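Local coordinates for periplasmic binding protein component of an ABC type zinc uptake transporter (Synechocystis sp., PDB 2OV1) that probably captures zinc ions in the periplasm and delivers them to an ABC-type uptake transporter in the inner membrane, at residues H165-Y170 and F210-F215. Residues are numbered along the deposited sequence; the frame is centred on the assembly and turned at random.
Sequences HPSWAY and FGETQF
The zinc site of this solute-binding protein illustrates how neighbours border a metal ligand: His165, which with His37 and His101 makes up the three histidines seen to bind zinc, meets Glu212 and Phe215 at the C-terminal ends of neighbouring parallel strands, and both probably help to set its orientation. Its imidazole drives an edge into the face of the Phe215 ring in a T-shaped pair, centroids 4.2 Å apart and planes at 66°, with His165 CE1 over the ring centre. On the same imidazole, ND1 donates a weak hydrogen bond of 3.4 Å to Glu212 OE2, which lies near the imidazole plane although the carboxylate itself stands almost perpendicular to it; His165 NE2 is hydrogen-bonded to Glu183. The Glu212 chain, bent at chi2 (144°), carries its carboxylate between His165 and Ser167; OE1 is the oxygen nearer Ser167 OG, modelled as its donor at a doubtfully short 2.4 Å. Glu212 OE1 also accepts a 2.6 Å bond from a water that takes the indole N-H of Trp168 at NE1, 3.0 Å away, in the indole plane. With an alanine at Phe215 the imidazole edge would lose its aromatic wall, and His165 would probably turn more freely. Around this network Phe210 pairs through its backbone with strand 160-163 and the residue after it, Gly211 pairs with strand 230-234, and Trp168, N-cap of helix 169-174, packs on helix 241-256.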
loop_
_atom_site.group_PDB
_atom_site.type_symbol
_atom_site.label_atom_id
_atom_site.label_comp_id
_atom_site.label_asym_id
_atom_site.label_seq_id
_atom_site.Cartn_x
_atom_site.Cartn_y
_atom_site.Cartn_z
ATOM N N HIS A 165 5.326 -4.459 10.301
ATOM C CA HIS A 165 5.905 -3.413 9.455
ATOM C C HIS A 165 4.949 -2.236 9.373
ATOM O O HIS A 165 3.739 -2.412 9.266
ATOM C CB HIS A 165 6.216 -3.933 8.052
ATOM C CG HIS A 165 7.536 -4.620 7.953
ATOM N ND1 HIS A 165 8.021 -5.148 6.779
ATOM C CD2 HIS A 165 8.484 -4.869 8.896
ATOM C CE1 HIS A 165 9.204 -5.696 6.995
ATOM N NE2 HIS A 165 9.505 -5.538 8.274
ATOM N N PRO A 166 5.483 -1.011 9.433
ATOM C CA PRO A 166 4.643 0.186 9.368
ATOM C C PRO A 166 4.251 0.516 7.935
ATOM O O PRO A 166 4.759 1.463 7.345
ATOM C CB PRO A 166 5.532 1.248 9.992
ATOM C CG PRO A 166 6.873 0.875 9.459
ATOM C CD PRO A 166 6.907 -0.648 9.586
ATOM N N SER A 167 3.345 -0.278 7.386
ATOM C CA SER A 167 2.885 -0.067 6.028
ATOM C C SER A 167 1.557 0.674 6.042
ATOM O O SER A 167 1.078 1.091 4.993
ATOM C CB SER A 167 2.688 -1.408 5.320
ATOM O OG SER A 167 3.798 -2.257 5.516
ATOM N N TRP A 168 0.969 0.847 7.227
ATOM C CA TRP A 168 -0.329 1.493 7.315
ATOM C C TRP A 168 -0.353 2.890 7.941
ATOM O O TRP A 168 -1.310 3.248 8.631
ATOM C CB TRP A 168 -1.310 0.543 8.036
ATOM C CG TRP A 168 -1.173 -0.887 7.557
ATOM C CD1 TRP A 168 -0.186 -1.780 7.907
ATOM C CD2 TRP A 168 -1.928 -1.531 6.521
ATOM N NE1 TRP A 168 -0.271 -2.918 7.151
ATOM C CE2 TRP A 168 -1.332 -2.798 6.292
ATOM C CE3 TRP A 168 -3.046 -1.164 5.759
ATOM C CZ2 TRP A 168 -1.819 -3.696 5.331
ATOM C CZ3 TRP A 168 -3.528 -2.059 4.802
ATOM C CH2 TRP A 168 -2.916 -3.308 4.597
ATOM N N ALA A 169 0.673 3.695 7.689
ATOM C CA ALA A 169 0.722 5.042 8.281
ATOM C C ALA A 169 -0.351 5.962 7.710
ATOM O O ALA A 169 -0.958 6.752 8.434
ATOM C CB ALA A 169 2.107 5.671 8.075
ATOM N N TYR A 170 -0.569 5.863 6.406
ATOM C CA TYR A 170 -1.566 6.682 5.745
ATOM C C TYR A 170 -2.963 6.223 6.158
ATOM O O TYR A 170 -3.778 7.008 6.663
ATOM C CB TYR A 170 -1.336 6.599 4.240
ATOM C CG TYR A 170 -0.090 7.360 3.824
ATOM C CD1 TYR A 170 -0.128 8.745 3.656
ATOM C CD2 TYR A 170 1.135 6.708 3.637
ATOM C CE1 TYR A 170 1.014 9.468 3.308
ATOM C CE2 TYR A 170 2.293 7.429 3.290
ATOM C CZ TYR A 170 2.218 8.805 3.127
ATOM O OH TYR A 170 3.330 9.536 2.768
ATOM N N PHE A 210 -0.268 -7.736 14.423
ATOM C CA PHE A 210 -0.528 -7.882 13.000
ATOM C C PHE A 210 0.739 -7.935 12.172
ATOM O O PHE A 210 1.389 -6.914 11.962
ATOM C CB PHE A 210 -1.405 -6.739 12.495
ATOM C CG PHE A 210 -2.753 -6.680 13.144
ATOM C CD1 PHE A 210 -3.028 -5.739 14.132
ATOM C CD2 PHE A 210 -3.760 -7.561 12.756
ATOM C CE1 PHE A 210 -4.290 -5.671 14.726
ATOM C CE2 PHE A 210 -5.024 -7.504 13.340
ATOM C CZ PHE A 210 -5.290 -6.555 14.328
ATOM N N GLY A 211 1.084 -9.128 11.697
ATOM C CA GLY A 211 2.282 -9.286 10.888
ATOM C C GLY A 211 2.009 -8.957 9.439
ATOM O O GLY A 211 0.852 -8.813 9.036
ATOM N N GLU A 212 3.065 -8.828 8.647
ATOM C CA GLU A 212 2.897 -8.522 7.233
ATOM C C GLU A 212 2.924 -9.812 6.426
ATOM O O GLU A 212 3.795 -10.661 6.611
ATOM C CB GLU A 212 3.995 -7.576 6.757
ATOM C CG GLU A 212 3.765 -6.998 5.380
ATOM C CD GLU A 212 4.241 -5.565 5.277
ATOM O OE1 GLU A 212 3.510 -4.668 5.753
ATOM O OE2 GLU A 212 5.348 -5.331 4.734
ATOM N N THR A 213 1.955 -9.934 5.530
ATOM C CA THR A 213 1.774 -11.106 4.695
ATOM C C THR A 213 2.993 -11.604 3.916
ATOM O O THR A 213 3.154 -12.813 3.722
ATOM C CB THR A 213 0.611 -10.856 3.730
ATOM O OG1 THR A 213 -0.580 -10.612 4.491
ATOM C CG2 THR A 213 0.392 -12.047 2.831
ATOM N N GLN A 214 3.854 -10.681 3.489
ATOM C CA GLN A 214 5.053 -11.031 2.730
ATOM C C GLN A 214 6.249 -11.335 3.615
ATOM O O GLN A 214 7.353 -11.550 3.118
ATOM C CB GLN A 214 5.436 -9.901 1.763
ATOM C CG GLN A 214 4.433 -9.631 0.652
ATOM C CD GLN A 214 3.188 -8.892 1.130
ATOM O OE1 GLN A 214 2.123 -9.022 0.528
ATOM N NE2 GLN A 214 3.321 -8.095 2.194
ATOM N N PHE A 215 6.047 -11.342 4.926
ATOM C CA PHE A 215 7.157 -11.621 5.826
ATOM C C PHE A 215 6.876 -12.762 6.786
ATOM O O PHE A 215 5.734 -13.181 6.967
ATOM C CB PHE A 215 7.546 -10.368 6.632
ATOM C CG PHE A 215 8.137 -9.264 5.794
ATOM C CD1 PHE A 215 7.316 -8.314 5.188
ATOM C CD2 PHE A 215 9.516 -9.204 5.570
ATOM C CE1 PHE A 215 7.860 -7.323 4.368
ATOM C CE2 PHE A 215 10.073 -8.218 4.751
ATOM C CZ PHE A 215 9.248 -7.277 4.149
HETATM O O HOH W 1 2.144 -5.581 9.487
HETATM O O HOH W 2 1.440 -5.377 7.139
#